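Local coordinates for beta-gamma-crystallin (Geodia cydonium, PDB 4IAU), which is of unknown function but binds calcium and folds into Greek key strand motifs of the beta-gamma-crystallin family, at residues W39-Q44 against I58-S63; S20-I25 against R74-V79; Q122-E127 against S135-P140. All blocks are in the same frame, centred on the assembly; numbering follows the deposited sequence.

In the fold
From the N terminus, the chain runs through strands 5-9 and 15-18 to S20-I25, where contact 2 opens. Within the loop that contact 2 will close, strand 38-42 leads through helix 45-48 to strand 57-61, and their pairing is contact 1. R74-V79 then returns to S20-I25 and completes contact 2, so contact 1 is nested inside it. The two meet in one three-stranded sheet, with strand 38-42 between 57-61 and 75-78, and their centres are about 9 Å apart. Contact 3 follows in series, closing the short loop of a beta hairpin in the C-terminal crystallin domain. It lies on the opposite side of the chain's centre, with its centre about 25 Å from that of contact 1.

Contact 1 of 3, residues W39-Q44 against I58-S63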
loop_
_atom_site.group_PDB
_atom_site.type_symbol
_atom_site.label_atom_id
_atom_site.label_comp_id
_atom_site.label_asym_id
_atom_site.label_seq_id
_atom_site.Cartn_x
_atom_site.Cartn_y
_atom_site.Cartn_z
ATOM N N TRP A 39 2.675 5.023 -5.530
ATOM C CA TRP A 39 1.728 5.650 -4.663
ATOM C C TRP A 39 0.358 4.978 -4.758
ATOM O O TRP A 39 -0.021 4.488 -5.806
ATOM C CB TRP A 39 1.564 7.144 -5.007
ATOM C CG TRP A 39 2.776 7.965 -4.705
ATOM C CD1 TRP A 39 3.968 7.953 -5.373
ATOM C CD2 TRP A 39 2.926 8.896 -3.640
ATOM N NE1 TRP A 39 4.850 8.845 -4.793
ATOM C CE2 TRP A 39 4.229 9.441 -3.733
ATOM C CE3 TRP A 39 2.062 9.380 -2.627
ATOM C CZ2 TRP A 39 4.696 10.418 -2.829
ATOM C CZ3 TRP A 39 2.520 10.339 -1.729
ATOM C CH2 TRP A 39 3.837 10.840 -1.847
ATOM N N ILE A 40 -0.400 5.046 -3.674
ATOM C CA ILE A 40 -1.763 4.547 -3.651
ATOM C C ILE A 40 -2.651 5.705 -3.246
ATOM O O ILE A 40 -2.350 6.460 -2.309
ATOM C CB ILE A 40 -1.970 3.348 -2.689
ATOM C CG1 ILE A 40 -0.845 2.344 -2.817
ATOM C CG2 ILE A 40 -3.328 2.706 -2.964
ATOM C CD1 ILE A 40 -0.832 1.225 -1.846
ATOM N N PHE A 41 -3.756 5.849 -3.970
ATOM C CA PHE A 41 -4.761 6.888 -3.804
ATOM C C PHE A 41 -6.066 6.251 -3.380
ATOM O O PHE A 41 -6.415 5.172 -3.879
ATOM C CB PHE A 41 -4.947 7.710 -5.081
ATOM C CG PHE A 41 -3.622 8.297 -5.568
ATOM C CD1 PHE A 41 -2.771 7.481 -6.324
ATOM C CD2 PHE A 41 -3.256 9.599 -5.236
ATOM C CE1 PHE A 41 -1.530 8.008 -6.657
ATOM C CE2 PHE A 41 -2.005 10.077 -5.557
ATOM C CZ PHE A 41 -1.155 9.255 -6.251
ATOM N N TYR A 42 -6.810 6.938 -2.489
ATOM C CA TYR A 42 -7.993 6.369 -1.897
ATOM C C TYR A 42 -9.137 7.375 -1.939
ATOM O O TYR A 42 -8.941 8.569 -1.724
ATOM C CB TYR A 42 -7.735 6.002 -0.432
ATOM C CG TYR A 42 -6.551 5.085 -0.232
ATOM C CD1 TYR A 42 -5.270 5.589 -0.121
ATOM C CD2 TYR A 42 -6.702 3.704 -0.166
ATOM C CE1 TYR A 42 -4.177 4.768 0.039
ATOM C CE2 TYR A 42 -5.619 2.848 0.029
ATOM C CZ TYR A 42 -4.339 3.392 0.152
ATOM O OH TYR A 42 -3.233 2.627 0.369
ATOM N N GLN A 43 -10.348 6.838 -2.114
ATOM C CA GLN A 43 -11.541 7.677 -2.170
ATOM C C GLN A 43 -11.908 8.289 -0.831
ATOM O O GLN A 43 -12.519 9.373 -0.791
ATOM C CB GLN A 43 -12.686 6.802 -2.730
ATOM C CG GLN A 43 -13.990 7.523 -2.875
ATOM C CD GLN A 43 -15.010 6.683 -3.580
ATOM O OE1 GLN A 43 -15.051 5.446 -3.402
ATOM N NE2 GLN A 43 -15.836 7.314 -4.376
ATOM N N GLN A 44 -11.605 7.603 0.277
ATOM C CA GLN A 44 -11.880 8.081 1.607
ATOM C C GLN A 44 -10.603 8.506 2.302
ATOM O O GLN A 44 -9.505 8.024 2.004
ATOM C CB GLN A 44 -12.550 6.997 2.473
ATOM C CG GLN A 44 -13.786 6.382 1.873
ATOM C CD GLN A 44 -14.312 5.239 2.710
ATOM O OE1 GLN A 44 -13.552 4.375 3.154
ATOM N NE2 GLN A 44 -15.626 5.237 2.926
ATOM N N ILE A 58 -6.570 3.351 -6.222
ATOM C CA ILE A 58 -5.747 3.100 -7.389
ATOM C C ILE A 58 -4.279 3.168 -6.970
ATOM O O ILE A 58 -3.902 4.070 -6.226
ATOM C CB ILE A 58 -6.069 4.035 -8.564
ATOM C CG1 ILE A 58 -5.264 3.632 -9.804
ATOM C CG2 ILE A 58 -5.851 5.498 -8.207
ATOM C CD1 ILE A 58 -5.772 4.283 -11.069
ATOM N N LYS A 59 -3.474 2.236 -7.455
ATOM C CA LYS A 59 -2.052 2.223 -7.272
ATOM C C LYS A 59 -1.393 2.711 -8.568
ATOM O O LYS A 59 -1.704 2.172 -9.631
ATOM C CB LYS A 59 -1.560 0.808 -6.899
ATOM C CG LYS A 59 -0.052 0.726 -6.700
ATOM C CD LYS A 59 0.596 -0.579 -6.291
ATOM C CE LYS A 59 1.030 -1.409 -7.460
ATOM N NZ LYS A 59 1.957 -0.825 -8.445
ATOM N N LEU A 60 -0.503 3.676 -8.469
ATOM C CA LEU A 60 0.159 4.247 -9.598
ATOM C C LEU A 60 1.674 4.236 -9.456
ATOM O O LEU A 60 2.251 4.522 -8.426
ATOM C CB LEU A 60 -0.307 5.720 -9.818
ATOM C CG LEU A 60 -1.794 5.857 -10.163
ATOM C CD1 LEU A 60 -2.168 7.341 -10.207
ATOM C CD2 LEU A 60 -2.093 5.184 -11.488
ATOM N N ASP A 61 2.291 3.876 -10.597
ATOM C CA ASP A 61 3.738 3.825 -10.743
ATOM C C ASP A 61 4.246 5.078 -11.435
ATOM O O ASP A 61 3.496 5.914 -11.936
ATOM C CB ASP A 61 4.093 2.575 -11.513
ATOM C CG ASP A 61 3.737 1.270 -10.833
ATOM O OD1 ASP A 61 3.380 1.176 -9.640
ATOM O OD2 ASP A 61 3.804 0.263 -11.554
ATOM N N GLU A 62 5.565 5.201 -11.446
ATOM C CA GLU A 62 6.238 6.313 -12.125
ATOM C C GLU A 62 5.712 6.485 -13.526
ATOM O O GLU A 62 5.525 5.495 -14.275
ATOM C CB GLU A 62 7.729 6.020 -12.151
ATOM C CG GLU A 62 8.388 6.267 -10.794
ATOM C CD GLU A 62 9.749 5.647 -10.576
ATOM O OE1 GLU A 62 10.282 4.966 -11.487
ATOM O OE2 GLU A 62 10.374 5.905 -9.491
ATOM N N SER A 63 5.557 7.722 -13.935
ATOM C CA SER A 63 5.040 8.104 -15.229
ATOM C C SER A 63 5.704 9.353 -15.736
ATOM O O SER A 63 6.137 10.197 -14.952
ATOM C CB SER A 63 3.533 8.402 -15.047
ATOM O OG SER A 63 2.831 8.816 -16.185
#
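W39, I40 and F41 pair with L60, K59 and I58, joining two antiparallel strands of one three-stranded sheet in the N-terminal crystallin domain. In this sheet of the Greek key fold, strand 38-42 is central and strand 57-61 lies at the edge. Over these short segments the N-to-C directions stand 151° apart, close to antiparallel, and the axes approach to 4.7 Å.

The backbone supplies the polar part. W39 and L60 form one hydrogen-bonded pair and F41 and I58 the other, each joined by two N-H to O bonds; the shortest runs from L60 N to W39 O at 2.8 Å. Between them, I40 and K59 make the non-hydrogen-bonded pair. Here CA-H groups make CA-H...O contacts with the carbonyl oxygens, K59 CA lying 3.4 Å from W39 O and I40 CA equally near I58 O. Each of these oxygens thus receives an N-H and a CA-H.

The apolar contacts divide between two faces. On the face of W39, F41, I58 and L60, which packs against strands 5-9 and 31-36 inside the domain, F41 CB touches I58 CG2 at 3.9 Å. On the face of I40 and K59, I40 CG1 passes K59 CG at a loose 4.3 Å, while I40 also touches F94, beyond the three-stranded sheet. K59 turns its end along its own strand, where, in the conformer described, NZ makes a salt bridge with D61 OD1.

F41, too, was modelled twice. In the conformer described, its side chain crosses that of L60 at about a right angle, and CG stands anti to the carbonyl carbon (chi1 -55°), bringing the ring edge to I58 O, 3.6 Å from CD1, and CE1 to within 3.7 Å of L60 CD1.

Contact 2 of 3, residues S20-I25 against R74-V79; sequences SEQTNI and RSFRPV
Q22 puts its CB over one face of the F76 ring, and this is the tight part of the contact. Q22 CB stands 3.9 Å from the ring centroid, only 15° off the normal, in a CH-pi contact, while CG reaches 3.6 Å from CZ at the rim. F76 CG sits between its own N and carbonyl carbon (chi1 55°), which brings the ring face against Q22 CB. The same two residues form a single antiparallel bridge through reciprocal backbone bonds, Q22 N to F76 O being 2.8 Å. I25 CB adds a slacker apolar touch on F76 CE1.

Toward both ends water takes a larger share, although R74 NH2 still donates directly to I25 O at 2.8 Å, with the oxygen near the guanidinium plane. Beside that bond a water accepts from I25 N and R74 NE and donates to R74 O. R74 NH1 also forms a salt bridge with D28. At the other end, E21 and R77 touch through their CB atoms, but E21 OE1 and R77 NH1 stay 5.2 Å apart, bridged by a second water. OE1 has a further partner in Y47 OH, and R77 NH2 bonds to F94 O and G96 O.

R74 and S75 both face Y42 in a classic beta bulge at the start of strand 75-78. That strand runs between S20-I25 and strand 38-42, while T23 pairs through its backbone with N46 of helix 45-48.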
loop_
_atom_site.group_PDB
_atom_site.type_symbol
_atom_site.label_atom_id
_atom_site.label_comp_id
_atom_site.label_asym_id
_atom_site.label_seq_id
_atom_site.Cartn_x
_atom_site.Cartn_y
_atom_site.Cartn_z
ATOM N N SER A 20 5.325 12.676 0.985
ATOM C CA SER A 20 4.999 11.907 2.161
ATOM C C SER A 20 3.521 11.613 2.203
ATOM O O SER A 20 2.730 12.218 1.471
ATOM C CB SER A 20 5.454 12.641 3.420
ATOM O OG SER A 20 4.667 13.794 3.572
ATOM N N GLU A 21 3.116 10.730 3.094
ATOM C CA GLU A 21 1.730 10.304 3.197
ATOM C C GLU A 21 0.813 11.451 3.599
ATOM O O GLU A 21 1.166 12.285 4.424
ATOM C CB GLU A 21 1.577 9.128 4.169
ATOM C CG GLU A 21 1.721 9.465 5.644
ATOM C CD GLU A 21 1.477 8.273 6.530
ATOM O OE1 GLU A 21 0.285 7.868 6.610
ATOM O OE2 GLU A 21 2.418 7.681 7.060
ATOM N N GLN A 22 -0.403 11.437 3.043
ATOM C CA GLN A 22 -1.431 12.399 3.321
ATOM C C GLN A 22 -2.708 11.695 3.735
ATOM O O GLN A 22 -3.422 11.136 2.881
ATOM C CB GLN A 22 -1.671 13.295 2.077
ATOM C CG GLN A 22 -0.396 13.963 1.598
ATOM C CD GLN A 22 0.261 14.906 2.563
ATOM O OE1 GLN A 22 -0.374 15.707 3.248
ATOM N NE2 GLN A 22 1.591 14.851 2.632
ATOM N N THR A 23 -3.003 11.677 5.033
ATOM C CA THR A 23 -4.162 11.015 5.564
ATOM C C THR A 23 -5.450 11.738 5.259
ATOM O O THR A 23 -6.541 11.146 5.279
ATOM C CB THR A 23 -4.074 10.901 7.140
ATOM O OG1 THR A 23 -3.811 12.247 7.643
ATOM C CG2 THR A 23 -2.941 10.064 7.581
ATOM N N ASN A 24 -5.343 13.047 5.044
ATOM C CA ASN A 24 -6.454 13.923 4.649
ATOM C C ASN A 24 -5.860 14.918 3.641
ATOM O O ASN A 24 -4.652 15.155 3.664
ATOM C CB ASN A 24 -7.037 14.694 5.806
ATOM C CG ASN A 24 -7.587 13.890 6.913
ATOM O OD1 ASN A 24 -8.716 13.378 6.852
ATOM N ND2 ASN A 24 -6.796 13.775 7.963
ATOM N N ILE A 25 -6.709 15.481 2.809
ATOM C CA ILE A 25 -6.253 16.480 1.839
ATOM C C ILE A 25 -7.429 17.425 1.650
ATOM O O ILE A 25 -8.517 16.997 1.297
ATOM C CB ILE A 25 -5.696 15.795 0.560
ATOM C CG1 ILE A 25 -5.138 16.847 -0.384
ATOM C CG2 ILE A 25 -6.676 14.913 -0.150
ATOM C CD1 ILE A 25 -3.881 17.480 0.136
ATOM N N ARG A 74 -9.202 11.415 -1.300
ATOM C CA ARG A 74 -9.276 11.979 0.049
ATOM C C ARG A 74 -8.093 11.566 0.906
ATOM O O ARG A 74 -7.957 12.091 2.025
ATOM C CB ARG A 74 -10.612 11.660 0.724
ATOM C CG ARG A 74 -11.802 12.410 0.136
ATOM C CD ARG A 74 -12.008 13.783 0.767
ATOM N NE ARG A 74 -11.047 14.790 0.395
ATOM C CZ ARG A 74 -11.170 15.599 -0.639
ATOM N NH1 ARG A 74 -12.128 15.456 -1.505
ATOM N NH2 ARG A 74 -10.270 16.569 -0.829
ATOM N N SER A 75 -7.224 10.690 0.432
ATOM C CA SER A 75 -5.979 10.364 1.081
ATOM C C SER A 75 -5.105 9.656 0.059
ATOM O O SER A 75 -5.593 9.126 -0.939
ATOM C CB SER A 75 -6.162 9.507 2.345
ATOM O OG SER A 75 -6.801 8.274 2.084
ATOM N N PHE A 76 -3.786 9.617 0.328
ATOM C CA PHE A 76 -2.858 8.954 -0.581
ATOM C C PHE A 76 -1.544 8.821 0.142
ATOM O O PHE A 76 -1.217 9.586 1.060
ATOM C CB PHE A 76 -2.733 9.700 -1.922
ATOM C CG PHE A 76 -2.358 11.165 -1.834
ATOM C CD1 PHE A 76 -3.348 12.115 -1.695
ATOM C CD2 PHE A 76 -1.044 11.592 -1.892
ATOM C CE1 PHE A 76 -3.005 13.469 -1.642
ATOM C CE2 PHE A 76 -0.734 12.921 -1.834
ATOM C CZ PHE A 76 -1.708 13.878 -1.706
ATOM N N ARG A 77 -0.741 7.826 -0.290
ATOM C CA ARG A 77 0.514 7.572 0.406
ATOM C C ARG A 77 1.471 6.814 -0.485
ATOM O O ARG A 77 1.053 6.049 -1.365
ATOM C CB ARG A 77 0.290 6.794 1.725
ATOM C CG ARG A 77 -0.452 5.465 1.513
ATOM C CD ARG A 77 -0.625 4.757 2.853
ATOM N NE ARG A 77 -1.559 3.656 2.730
ATOM C CZ ARG A 77 -2.061 2.992 3.778
ATOM N NH1 ARG A 77 -1.640 3.289 5.012
ATOM N NH2 ARG A 77 -2.961 2.053 3.613
ATOM N N PRO A 78 2.770 6.957 -0.246
ATOM C CA PRO A 78 3.759 6.183 -0.971
ATOM C C PRO A 78 3.846 4.773 -0.399
ATOM O O PRO A 78 3.505 4.490 0.739
ATOM C CB PRO A 78 5.056 6.976 -0.732
ATOM C CG PRO A 78 4.860 7.565 0.667
ATOM C CD PRO A 78 3.409 7.900 0.728
ATOM N N VAL A 79 4.381 3.874 -1.235
ATOM C CA VAL A 79 4.701 2.539 -0.815
ATOM C C VAL A 79 6.188 2.556 -0.461
ATOM O O VAL A 79 7.069 2.506 -1.321
ATOM C CB VAL A 79 4.383 1.496 -1.887
ATOM C CG1 VAL A 79 4.693 0.086 -1.386
ATOM C CG2 VAL A 79 2.904 1.596 -2.332
HETATM O O HOH W 1 0.192 5.113 6.342
HETATM O O HOH W 2 -9.342 14.314 2.741
#

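Contact 3 of 3, residues Q122-E127 against S135-P140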
loop_
_atom_site.group_PDB
_atom_site.type_symbol
_atom_site.label_atom_id
_atom_site.label_comp_id
_atom_site.label_asym_id
_atom_site.label_seq_id
_atom_site.Cartn_x
_atom_site.Cartn_y
_atom_site.Cartn_z
ATOM N N GLN A 122 12.148 -12.726 -1.601
ATOM C CA GLN A 122 11.351 -13.911 -1.456
ATOM C C GLN A 122 11.065 -14.089 0.039
ATOM O O GLN A 122 11.965 -13.946 0.843
ATOM C CB GLN A 122 12.046 -15.157 -1.981
ATOM C CG GLN A 122 12.341 -15.050 -3.474
ATOM C CD GLN A 122 11.092 -15.193 -4.317
ATOM O OE1 GLN A 122 10.142 -15.916 -4.020
ATOM N NE2 GLN A 122 11.062 -14.394 -5.374
ATOM N N TRP A 123 9.807 -14.432 0.360
ATOM C CA TRP A 123 9.372 -14.434 1.756
ATOM C C TRP A 123 8.584 -15.700 2.049
ATOM O O TRP A 123 7.898 -16.232 1.177
ATOM C CB TRP A 123 8.474 -13.215 1.998
ATOM C CG TRP A 123 9.089 -11.883 1.706
ATOM C CD1 TRP A 123 9.297 -11.319 0.463
ATOM C CD2 TRP A 123 9.596 -10.958 2.666
ATOM N NE1 TRP A 123 9.897 -10.102 0.605
ATOM C CE2 TRP A 123 10.073 -9.839 1.948
ATOM C CE3 TRP A 123 9.667 -10.961 4.053
ATOM C CZ2 TRP A 123 10.617 -8.727 2.570
ATOM C CZ3 TRP A 123 10.191 -9.839 4.678
ATOM C CH2 TRP A 123 10.654 -8.730 3.939
ATOM N N ARG A 124 8.628 -16.102 3.305
ATOM C CA ARG A 124 7.768 -17.174 3.812
ATOM C C ARG A 124 6.810 -16.556 4.820
ATOM O O ARG A 124 7.187 -15.804 5.703
ATOM C CB ARG A 124 8.595 -18.282 4.504
ATOM C CG ARG A 124 9.453 -19.043 3.548
ATOM C CD ARG A 124 9.865 -20.386 4.104
ATOM N NE ARG A 124 8.684 -21.232 3.761
ATOM C CZ ARG A 124 8.422 -21.845 2.611
ATOM N NH1 ARG A 124 9.245 -21.801 1.552
ATOM N NH2 ARG A 124 7.285 -22.534 2.529
ATOM N N LEU A 125 5.529 -16.877 4.633
ATOM C CA LEU A 125 4.426 -16.282 5.364
ATOM C C LEU A 125 3.817 -17.334 6.299
ATOM O O LEU A 125 3.445 -18.424 5.837
ATOM C CB LEU A 125 3.343 -15.804 4.404
ATOM C CG LEU A 125 3.689 -14.476 3.682
ATOM C CD1 LEU A 125 4.854 -14.577 2.733
ATOM C CD2 LEU A 125 2.446 -13.995 2.958
ATOM N N TYR A 126 3.640 -16.951 7.557
ATOM C CA TYR A 126 3.210 -17.834 8.640
ATOM C C TYR A 126 2.003 -17.287 9.353
ATOM O O TYR A 126 1.839 -16.064 9.519
ATOM C CB TYR A 126 4.340 -17.978 9.668
ATOM C CG TYR A 126 5.614 -18.533 9.176
ATOM C CD1 TYR A 126 6.545 -17.698 8.562
ATOM C CD2 TYR A 126 5.969 -19.882 9.360
ATOM C CE1 TYR A 126 7.758 -18.221 8.117
ATOM C CE2 TYR A 126 7.172 -20.398 8.921
ATOM C CZ TYR A 126 8.065 -19.556 8.293
ATOM O OH TYR A 126 9.279 -19.981 7.845
ATOM N N GLU A 127 1.135 -18.177 9.843
ATOM C CA GLU A 127 -0.069 -17.847 10.594
ATOM C C GLU A 127 0.183 -18.034 12.115
ATOM O O GLU A 127 -0.749 -18.049 12.886
ATOM C CB GLU A 127 -1.227 -18.642 10.120
ATOM C CG GLU A 127 -1.673 -18.281 8.711
ATOM C CD GLU A 127 -2.989 -18.972 8.330
ATOM O OE1 GLU A 127 -3.610 -19.658 9.155
ATOM O OE2 GLU A 127 -3.358 -18.851 7.158
ATOM N N SER A 135 4.062 -22.644 6.224
ATOM C CA SER A 135 4.253 -21.382 5.542
ATOM C C SER A 135 4.047 -21.503 4.057
ATOM O O SER A 135 4.178 -22.559 3.468
ATOM C CB SER A 135 5.607 -20.766 5.838
ATOM O OG SER A 135 6.609 -21.639 5.432
ATOM N N THR A 136 3.768 -20.368 3.426
ATOM C CA THR A 136 3.694 -20.214 2.010
ATOM C C THR A 136 4.790 -19.255 1.545
ATOM O O THR A 136 5.141 -18.338 2.246
ATOM C CB THR A 136 2.348 -19.717 1.450
ATOM O OG1 THR A 136 1.984 -18.506 2.146
ATOM C CG2 THR A 136 1.215 -20.666 1.615
ATOM N N ARG A 137 5.310 -19.457 0.338
ATOM C CA ARG A 137 6.312 -18.603 -0.239
ATOM C C ARG A 137 5.676 -17.591 -1.172
ATOM O O ARG A 137 4.859 -17.944 -2.013
ATOM C CB ARG A 137 7.391 -19.373 -1.013
ATOM C CG ARG A 137 8.448 -18.422 -1.565
ATOM C CD ARG A 137 9.437 -18.951 -2.540
ATOM N NE ARG A 137 10.489 -19.649 -1.880
ATOM C CZ ARG A 137 10.488 -20.893 -1.403
ATOM N NH1 ARG A 137 9.355 -21.573 -1.538
ATOM N NH2 ARG A 137 11.560 -21.437 -0.817
ATOM N N ARG A 138 6.085 -16.345 -1.031
ATOM C CA ARG A 138 5.677 -15.287 -1.961
ATOM C C ARG A 138 6.859 -14.390 -2.269
ATOM O O ARG A 138 7.630 -14.000 -1.383
ATOM C CB ARG A 138 4.508 -14.466 -1.432
ATOM C CG ARG A 138 3.183 -15.187 -1.325
ATOM C CD ARG A 138 2.602 -15.540 -2.691
ATOM N NE ARG A 138 1.290 -16.156 -2.616
ATOM C CZ ARG A 138 1.039 -17.445 -2.393
ATOM N NH1 ARG A 138 2.028 -18.271 -2.202
ATOM N NH2 ARG A 138 -0.231 -17.831 -2.387
ATOM N N GLY A 139 6.958 -14.029 -3.548
ATOM C CA GLY A 139 7.915 -13.044 -4.028
ATOM C C GLY A 139 7.200 -11.798 -4.492
ATOM O O GLY A 139 6.028 -11.541 -4.175
ATOM N N PRO A 140 7.900 -10.965 -5.237
ATOM C CA PRO A 140 7.335 -9.694 -5.684
ATOM C C PRO A 140 5.993 -9.863 -6.355
ATOM O O PRO A 140 5.782 -10.764 -7.175
ATOM C CB PRO A 140 8.409 -9.162 -6.628
ATOM C CG PRO A 140 9.692 -9.699 -6.080
ATOM C CD PRO A 140 9.327 -11.102 -5.603
HETATM O O HOH W 3 0.973 -19.744 5.078
#
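R124 reaches across the hairpin of strands 123-126 and 135-138 to S135. Its CB starts 4.0 Å from S135 OG, and the chain draws closer at CD. A bend at chi3 (84°) turns the guanidinium side-on to the hydroxyl, so that NE bonds to OG at 2.7 Å and NH2 meets the same oxygen at 3.1 Å, both in the guanidinium plane. NH2 also makes a weak bond to S135 O. The last nitrogen, NH1, comes over a face of the R137 guanidinium, 3.1 Å from R137 NH1, with the two planes 82° apart. The carboxylate of E162 probably offsets this meeting of like charges: its OE2 forms a salt bridge with R137 NH2 and a long, weak ion pair with R124 NH1.

S135 is held from a second direction as well, since its CB lies over the Y126 ring, 3.6 Å from the centroid. Along the strands, W123 with R138 and L125 with T136 form hydrogen-bonded pairs. With an alanine in place of R124, S135 OG would probably lose both guanidinium donors and E162 one of its positive neighbours.

The chemistry of this hairpin, whose strand 135-138 lies at the edge of its sheet in the C-terminal domain, is thus divided: backbone bonds set the register, and a carboxylate from the chain's end probably lets two arginine side chains meet on one face of the hairpin.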